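Local coordinates for lipase (Pelosinus fermentans, PDB 5AH0), which hydrolyses ester bonds as an alpha/beta-hydrolase-family lipase, acting also on the synthetic polyester poly(butylene adipate-co-terephthalate), at residues H109-S114 / E378-L383; T157-P162 / L370-G375. All coordinates share one frame; numbering follows the deposited sequence.

Contacts 1 and 2 lie along one helix, 370-380, which rests on the neighbouring parallel strands 108-113 and 153-159; their centres are about 8 Å apart. Contact 1 uses the end of the helix and the tail after it, contact 2 its first turns. The strands' C-terminal ends are joined directly: Ser114 N probably hydrogen-bonds to Ile159 O at 2.7 Å, and Ser114 O to Ser161 OG at 2.6 Å. Ser114 follows its strand at what is probably the nucleophile elbow of the alpha/beta-hydrolase fold, and its OG bonds to His357 NE2, consistent with the lipase nucleophile and its histidine. Contact 2 is nearer this site: Ser114 OG is 10.6 Å from Ile159 CD1 but 17.8 Å from Leu380 CD1.

Contact 1 of 2, residues H109-S114 / E378-L383; sequences HLVAHS and EKLSQL
The imidazole of His109 lies flat against Leu380: Leu380 CB stands 4.0 Å from the ring centroid and only 2° off the ring normal, a CH-pi contact over one face. Carbonyl oxygen Leu380 O lies on the same side of the ring, just beyond its outline, 3.1 Å from His109 CE1; its angle to NE2 is too poor for a hydrogen bond. Both ring nitrogens are satisfied instead, ND1 by Ser155 OG and NE2 by Asn2 OD1, which should fix the ring's rotation. Histidine thus suits this buried place, offering a flat face to the leucine and two polar atoms at the rim. With an alanine here, Ser155 and Asn2 would probably lose their ring partner and Leu380 CB the surface it rests on. Leu380 CG sits beside its own backbone N (chi1 -66°), which carries CD1 inward to Val111 CG2 at 3.8 Å, while Leu383 CD1 reaches His109 CE1 obliquely at 4.2 Å. Away from the ring the chain is looser: Gln382 is exposed to solvent, and the partly exposed Ser381 turns its OG back to Glu378 O at 2.9 Å, tilted 27° from the carbonyl plane. Strand 108-113 runs between strands 6-9 and 153-159, and the end of helix 370-380 lies over strands 108-113 and 153-159, with Leu380 also touching Ser155 and Thr157 and Leu383 reaching Phe260 on strand 258-265.

Contact 2 of 2, residues T157-P162 / L370-G375; sequences TTIASP and LSWYKG
Ile159 sends a single methyl, CD1, to two aromatic side chains of the helix, Trp372 and Tyr373. Its CG1 branch lies beside the backbone N (chi1 -52°) and then continues fully extended (chi2 177°), which carries the longer arm of the isoleucine out to the helix. CD1 meets Tyr373 at the phenol end, 3.6 Å from Tyr373 OH and 4.0 Å from Tyr373 CE1, the two side chains arriving from opposite directions. It meets Trp372 on the benzo part of the indole, 4.2 Å from Trp372 CZ3. Toward both rings the approach is oblique. The aromatics are successive residues, yet their different first torsions bring them together: Trp372 has CG anti to the backbone N (chi1 -173°), whereas Tyr373 has it anti to the carbonyl carbon. As a result Trp372 CE3 comes over the middle of the tyrosine ring, 3.6 Å above its plane, so the indole turns its edge to the tyrosine face. Tyrosine suits the buried position because its hydroxyl bonds to Ala360 O, while its ring packs against apolar neighbours; the broad, partly exposed indole of Trp372 touches Ile159, Tyr373 and Tyr262 at once. In the fold, strand 153-159 runs between strands 108-113 and 258-265, with the first turns of helix 370-380 over one face of this parallel sheet; Trp372 meets Tyr262 of strand 258-265 edge-to-face, and the ring of Tyr373 meets that of Tyr32 from helix 32-38.

Contact 1 of 2, residues H109-S114 / E378-L383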
ATOM      1  N   HIS A 109     -12.180   8.569   4.014  1.00 54.25           N
ATOM      2  CA  HIS A 109     -12.040   7.703   2.842  1.00 51.55           C
ATOM      3  C   HIS A 109     -10.592   7.266   2.710  1.00 54.45           C
ATOM      4  O   HIS A 109      -9.697   8.113   2.661  1.00 55.60           O
ATOM      5  CB  HIS A 109     -12.430   8.412   1.547  1.00 51.02           C
ATOM      6  CG  HIS A 109     -13.801   9.005   1.552  1.00 55.49           C
ATOM      7  ND1 HIS A 109     -14.943   8.237   1.477  1.00 58.15           N
ATOM      8  CD2 HIS A 109     -14.212  10.295   1.579  1.00 51.80           C
ATOM      9  CE1 HIS A 109     -16.000   9.030   1.479  1.00 54.49           C
ATOM     10  NE2 HIS A 109     -15.584  10.282   1.540  1.00 51.94           N
ATOM     11  N   LEU A 110     -10.352   5.965   2.614  1.00 54.71           N
ATOM     12  CA  LEU A 110      -8.999   5.489   2.358  1.00 51.55           C
ATOM     13  C   LEU A 110      -8.798   5.248   0.868  1.00 54.48           C
ATOM     14  O   LEU A 110      -9.517   4.461   0.249  1.00 58.64           O
ATOM     15  CB  LEU A 110      -8.700   4.226   3.169  1.00 46.16           C
ATOM     16  CG  LEU A 110      -8.504   4.600   4.637  1.00 51.32           C
ATOM     17  CD1 LEU A 110      -8.648   3.409   5.591  1.00 53.12           C
ATOM     18  CD2 LEU A 110      -7.156   5.312   4.815  1.00 45.82           C
ATOM     19  N   VAL A 111      -7.836   5.958   0.290  1.00 51.10           N
ATOM     20  CA  VAL A 111      -7.439   5.734  -1.096  1.00 49.89           C
ATOM     21  C   VAL A 111      -6.018   5.198  -1.088  1.00 49.13           C
ATOM     22  O   VAL A 111      -5.090   5.841  -0.573  1.00 48.93           O
ATOM     23  CB  VAL A 111      -7.524   7.025  -1.954  1.00 36.15           C
ATOM     24  CG1 VAL A 111      -7.022   6.771  -3.346  1.00 34.09           C
ATOM     25  CG2 VAL A 111      -8.967   7.564  -1.987  1.00 36.85           C
ATOM     26  N   ALA A 112      -5.862   4.001  -1.636  1.00 44.98           N
ATOM     27  CA  ALA A 112      -4.614   3.281  -1.540  1.00 42.99           C
ATOM     28  C   ALA A 112      -4.153   2.796  -2.901  1.00 41.36           C
ATOM     29  O   ALA A 112      -4.961   2.469  -3.767  1.00 40.90           O
ATOM     30  CB  ALA A 112      -4.756   2.113  -0.596  1.00 41.08           C
ATOM     31  N   HIS A 113      -2.840   2.744  -3.056  1.00 40.24           N
ATOM     32  CA  HIS A 113      -2.197   2.254  -4.254  1.00 39.31           C
ATOM     33  C   HIS A 113      -1.347   1.060  -3.877  1.00 40.75           C
ATOM     34  O   HIS A 113      -0.735   1.036  -2.807  1.00 40.33           O
ATOM     35  CB  HIS A 113      -1.341   3.356  -4.883  1.00 35.25           C
ATOM     36  CG  HIS A 113      -0.540   2.916  -6.070  1.00 38.07           C
ATOM     37  ND1 HIS A 113       0.833   2.806  -6.039  1.00 39.44           N
ATOM     38  CD2 HIS A 113      -0.910   2.599  -7.332  1.00 40.59           C
ATOM     39  CE1 HIS A 113       1.275   2.433  -7.228  1.00 34.59           C
ATOM     40  NE2 HIS A 113       0.236   2.287  -8.028  1.00 36.01           N
ATOM     41  N   SER A 114      -1.322   0.070  -4.759  1.00 42.78           N
ATOM     42  CA  SER A 114      -0.441  -1.076  -4.603  1.00 42.69           C
ATOM     43  C   SER A 114      -0.668  -1.760  -3.251  1.00 44.46           C
ATOM     44  O   SER A 114      -1.816  -1.947  -2.846  1.00 49.59           O
ATOM     45  CB  SER A 114       1.013  -0.628  -4.782  1.00 40.09           C
ATOM     46  OG  SER A 114       1.900  -1.709  -4.643  1.00 43.51           O
ATOM     47  N   GLU A 378     -14.529  13.530  -6.038  1.00 61.95           N
ATOM     48  CA  GLU A 378     -15.923  13.928  -6.245  1.00 64.24           C
ATOM     49  C   GLU A 378     -16.845  12.747  -6.016  1.00 63.60           C
ATOM     50  O   GLU A 378     -17.844  12.869  -5.308  1.00 67.01           O
ATOM     51  CB  GLU A 378     -16.155  14.478  -7.655  1.00 68.12           C
ATOM     52  CG  GLU A 378     -15.443  15.784  -7.969  1.00 75.93           C
ATOM     53  CD  GLU A 378     -15.578  16.201  -9.439  1.00 84.21           C
ATOM     54  OE1 GLU A 378     -15.905  15.342 -10.291  1.00 83.77           O
ATOM     55  OE2 GLU A 378     -15.367  17.397  -9.738  1.00 89.31           O
ATOM     56  N   LYS A 379     -16.492  11.604  -6.603  1.00 58.68           N
ATOM     57  CA  LYS A 379     -17.303  10.404  -6.472  1.00 60.99           C
ATOM     58  C   LYS A 379     -17.419  10.027  -4.997  1.00 61.14           C
ATOM     59  O   LYS A 379     -18.510   9.731  -4.496  1.00 64.27           O
ATOM     60  CB  LYS A 379     -16.711   9.247  -7.285  1.00 62.41           C
ATOM     61  CG  LYS A 379     -17.614   8.012  -7.348  1.00 71.49           C
ATOM     62  CD  LYS A 379     -17.306   7.097  -8.549  1.00 75.90           C
ATOM     63  CE  LYS A 379     -15.994   6.349  -8.367  1.00 74.18           C
ATOM     64  NZ  LYS A 379     -16.075   5.516  -7.138  1.00 74.98           N
ATOM     65  N   LEU A 380     -16.291  10.088  -4.298  1.00 57.02           N
ATOM     66  CA  LEU A 380     -16.232   9.697  -2.899  1.00 58.53           C
ATOM     67  C   LEU A 380     -17.026  10.651  -2.017  1.00 62.01           C
ATOM     68  O   LEU A 380     -17.490  10.269  -0.948  1.00 62.10           O
ATOM     69  CB  LEU A 380     -14.778   9.633  -2.431  1.00 56.06           C
ATOM     70  CG  LEU A 380     -13.956   8.533  -3.099  1.00 51.64           C
ATOM     71  CD1 LEU A 380     -12.522   8.587  -2.629  1.00 47.68           C
ATOM     72  CD2 LEU A 380     -14.573   7.181  -2.792  1.00 54.02           C
ATOM     73  N   SER A 381     -17.186  11.887  -2.472  1.00 61.24           N
ATOM     74  CA  SER A 381     -17.896  12.880  -1.686  1.00 65.42           C
ATOM     75  C   SER A 381     -19.377  12.881  -2.044  1.00 68.80           C
ATOM     76  O   SER A 381     -20.158  13.627  -1.467  1.00 66.61           O
ATOM     77  CB  SER A 381     -17.302  14.272  -1.908  1.00 63.88           C
ATOM     78  OG  SER A 381     -17.669  14.782  -3.177  1.00 62.61           O
ATOM     79  N   GLN A 382     -19.753  12.053  -3.013  1.00 71.18           N
ATOM     80  CA  GLN A 382     -21.152  11.940  -3.394  1.00 75.65           C
ATOM     81  C   GLN A 382     -21.807  10.742  -2.713  1.00 76.84           C
ATOM     82  O   GLN A 382     -23.026  10.576  -2.776  1.00 80.42           O
ATOM     83  CB  GLN A 382     -21.276  11.841  -4.914  1.00 80.94           C
ATOM     84  CG  GLN A 382     -21.033  13.165  -5.620  1.00 88.99           C
ATOM     85  CD  GLN A 382     -20.981  13.033  -7.135  1.00 93.38           C
ATOM     86  OE1 GLN A 382     -21.323  11.989  -7.692  1.00 94.88           O
ATOM     87  NE2 GLN A 382     -20.539  14.091  -7.807  1.00 93.55           N
ATOM     88  N   LEU A 383     -20.993   9.927  -2.043  1.00 73.79           N
ATOM     89  CA  LEU A 383     -21.489   8.781  -1.286  1.00 72.74           C
ATOM     90  C   LEU A 383     -22.319   9.263  -0.112  1.00 83.59           C
ATOM     91  O   LEU A 383     -21.886  10.136   0.632  1.00 86.83           O
ATOM     92  CB  LEU A 383     -20.331   7.907  -0.794  1.00 65.40           C
ATOM     93  CG  LEU A 383     -19.480   7.181  -1.850  1.00 61.28           C
ATOM     94  CD1 LEU A 383     -18.186   6.692  -1.252  1.00 62.56           C
ATOM     95  CD2 LEU A 383     -20.227   6.010  -2.435  1.00 59.51           C
TER

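Contact 2 of 2, residues T157-P162 / L370-G375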
ATOM      1  N   THR A 157     -10.771   2.742  -1.553  1.00 46.29           N
ATOM      2  CA  THR A 157     -10.452   2.652  -2.960  1.00 43.64           C
ATOM      3  C   THR A 157      -9.051   2.103  -3.077  1.00 46.04           C
ATOM      4  O   THR A 157      -8.124   2.655  -2.489  1.00 49.70           O
ATOM      5  CB  THR A 157     -10.526   4.005  -3.656  1.00 41.72           C
ATOM      6  OG1 THR A 157     -11.857   4.514  -3.564  1.00 49.52           O
ATOM      7  CG2 THR A 157     -10.136   3.876  -5.139  1.00 40.81           C
ATOM      8  N   THR A 158      -8.888   1.004  -3.808  1.00 43.51           N
ATOM      9  CA  THR A 158      -7.554   0.464  -4.011  1.00 43.10           C
ATOM     10  C   THR A 158      -7.214   0.491  -5.485  1.00 44.87           C
ATOM     11  O   THR A 158      -8.064   0.281  -6.351  1.00 44.49           O
ATOM     12  CB  THR A 158      -7.389  -0.961  -3.445  1.00 42.80           C
ATOM     13  OG1 THR A 158      -8.112  -1.892  -4.254  1.00 42.45           O
ATOM     14  CG2 THR A 158      -7.879  -1.020  -1.988  1.00 41.22           C
ATOM     15  N   ILE A 159      -5.964   0.839  -5.755  1.00 41.86           N
ATOM     16  CA  ILE A 159      -5.487   1.021  -7.106  1.00 39.02           C
ATOM     17  C   ILE A 159      -4.259   0.183  -7.340  1.00 39.75           C
ATOM     18  O   ILE A 159      -3.252   0.360  -6.647  1.00 40.58           O
ATOM     19  CB  ILE A 159      -5.144   2.479  -7.373  1.00 39.24           C
ATOM     20  CG1 ILE A 159      -6.327   3.369  -6.995  1.00 39.97           C
ATOM     21  CG2 ILE A 159      -4.726   2.667  -8.843  1.00 37.02           C
ATOM     22  CD1 ILE A 159      -6.048   4.841  -7.163  1.00 45.12           C
ATOM     23  N   ALA A 160      -4.349  -0.716  -8.316  1.00 39.81           N
ATOM     24  CA  ALA A 160      -3.263  -1.629  -8.648  1.00 40.35           C
ATOM     25  C   ALA A 160      -2.802  -2.431  -7.443  1.00 44.56           C
ATOM     26  O   ALA A 160      -1.606  -2.657  -7.259  1.00 45.42           O
ATOM     27  CB  ALA A 160      -2.091  -0.852  -9.236  1.00 36.05           C
ATOM     28  N   SER A 161      -3.750  -2.883  -6.632  1.00 45.34           N
ATOM     29  CA  SER A 161      -3.402  -3.618  -5.422  1.00 46.28           C
ATOM     30  C   SER A 161      -3.381  -5.130  -5.620  1.00 45.40           C
ATOM     31  O   SER A 161      -4.220  -5.675  -6.332  1.00 47.12           O
ATOM     32  CB  SER A 161      -4.371  -3.258  -4.301  1.00 48.50           C
ATOM     33  OG  SER A 161      -4.154  -1.921  -3.900  1.00 46.32           O
ATOM     34  N   PRO A 162      -2.419  -5.809  -4.973  1.00 40.44           N
ATOM     35  CA  PRO A 162      -2.259  -7.264  -5.036  1.00 43.36           C
ATOM     36  C   PRO A 162      -3.110  -7.994  -3.988  1.00 48.51           C
ATOM     37  O   PRO A 162      -2.597  -8.537  -2.994  1.00 44.77           O
ATOM     38  CB  PRO A 162      -0.767  -7.457  -4.753  1.00 42.02           C
ATOM     39  CG  PRO A 162      -0.443  -6.322  -3.788  1.00 39.24           C
ATOM     40  CD  PRO A 162      -1.344  -5.165  -4.196  1.00 38.32           C
ATOM     41  N   LEU A 370      -4.131  14.691 -12.334  1.00 43.59           N
ATOM     42  CA  LEU A 370      -4.702  15.404 -11.209  1.00 43.73           C
ATOM     43  C   LEU A 370      -6.216  15.429 -11.365  1.00 46.96           C
ATOM     44  O   LEU A 370      -6.973  15.238 -10.403  1.00 46.75           O
ATOM     45  CB  LEU A 370      -4.135  16.823 -11.119  1.00 39.75           C
ATOM     46  CG  LEU A 370      -4.890  17.798 -10.213  1.00 39.92           C
ATOM     47  CD1 LEU A 370      -4.976  17.225  -8.816  1.00 34.56           C
ATOM     48  CD2 LEU A 370      -4.180  19.150 -10.179  1.00 39.68           C
ATOM     49  N   SER A 371      -6.646  15.669 -12.593  1.00 43.39           N
ATOM     50  CA  SER A 371      -8.058  15.729 -12.905  1.00 41.53           C
ATOM     51  C   SER A 371      -8.710  14.367 -12.661  1.00 39.62           C
ATOM     52  O   SER A 371      -9.842  14.300 -12.191  1.00 39.94           O
ATOM     53  CB  SER A 371      -8.245  16.189 -14.345  1.00 46.02           C
ATOM     54  OG  SER A 371      -9.601  16.172 -14.721  1.00 52.10           O
ATOM     55  N   TRP A 372      -8.002  13.276 -12.954  1.00 35.90           N
ATOM     56  CA  TRP A 372      -8.555  11.943 -12.681  1.00 37.36           C
ATOM     57  C   TRP A 372      -8.815  11.729 -11.183  1.00 42.36           C
ATOM     58  O   TRP A 372      -9.873  11.232 -10.789  1.00 47.53           O
ATOM     59  CB  TRP A 372      -7.625  10.859 -13.189  1.00 32.48           C
ATOM     60  CG  TRP A 372      -8.191   9.451 -13.110  1.00 41.28           C
ATOM     61  CD1 TRP A 372      -8.867   8.788 -14.093  1.00 40.51           C
ATOM     62  CD2 TRP A 372      -8.118   8.543 -12.000  1.00 41.75           C
ATOM     63  NE1 TRP A 372      -9.209   7.527 -13.670  1.00 41.46           N
ATOM     64  CE2 TRP A 372      -8.769   7.354 -12.387  1.00 42.70           C
ATOM     65  CE3 TRP A 372      -7.578   8.627 -10.713  1.00 42.68           C
ATOM     66  CZ2 TRP A 372      -8.890   6.253 -11.538  1.00 46.73           C
ATOM     67  CZ3 TRP A 372      -7.695   7.531  -9.870  1.00 43.23           C
ATOM     68  CH2 TRP A 372      -8.351   6.362 -10.283  1.00 46.26           C
ATOM     69  N   TYR A 373      -7.845  12.109 -10.358  1.00 39.91           N
ATOM     70  CA  TYR A 373      -7.985  11.997  -8.907  1.00 42.58           C
ATOM     71  C   TYR A 373      -9.035  12.960  -8.356  1.00 44.86           C
ATOM     72  O   TYR A 373      -9.716  12.644  -7.381  1.00 41.50           O
ATOM     73  CB  TYR A 373      -6.632  12.215  -8.218  1.00 37.22           C
ATOM     74  CG  TYR A 373      -5.822  10.939  -8.191  1.00 42.26           C
ATOM     75  CD1 TYR A 373      -6.024   9.999  -7.190  1.00 43.26           C
ATOM     76  CD2 TYR A 373      -4.887  10.648  -9.191  1.00 43.18           C
ATOM     77  CE1 TYR A 373      -5.310   8.810  -7.156  1.00 42.03           C
ATOM     78  CE2 TYR A 373      -4.162   9.454  -9.162  1.00 43.21           C
ATOM     79  CZ  TYR A 373      -4.384   8.543  -8.136  1.00 44.43           C
ATOM     80  OH  TYR A 373      -3.686   7.360  -8.079  1.00 44.13           O
ATOM     81  N   LYS A 374      -9.177  14.126  -8.982  1.00 45.73           N
ATOM     82  CA  LYS A 374     -10.259  15.040  -8.621  1.00 45.00           C
ATOM     83  C   LYS A 374     -11.605  14.341  -8.858  1.00 45.07           C
ATOM     84  O   LYS A 374     -12.504  14.395  -8.018  1.00 47.62           O
ATOM     85  CB  LYS A 374     -10.159  16.339  -9.417  1.00 41.71           C
ATOM     86  CG  LYS A 374     -11.223  17.368  -9.133  1.00 45.56           C
ATOM     87  CD  LYS A 374     -10.809  18.684  -9.774  1.00 51.94           C
ATOM     88  CE  LYS A 374     -11.817  19.800  -9.534  1.00 60.39           C
ATOM     89  NZ  LYS A 374     -13.114  19.510 -10.184  1.00 68.09           N
ATOM     90  N   GLY A 375     -11.720  13.666  -9.998  1.00 42.53           N
ATOM     91  CA  GLY A 375     -12.910  12.905 -10.318  1.00 40.94           C
ATOM     92  C   GLY A 375     -13.210  11.853  -9.273  1.00 45.90           C
ATOM     93  O   GLY A 375     -14.361  11.673  -8.875  1.00 51.47           O
TER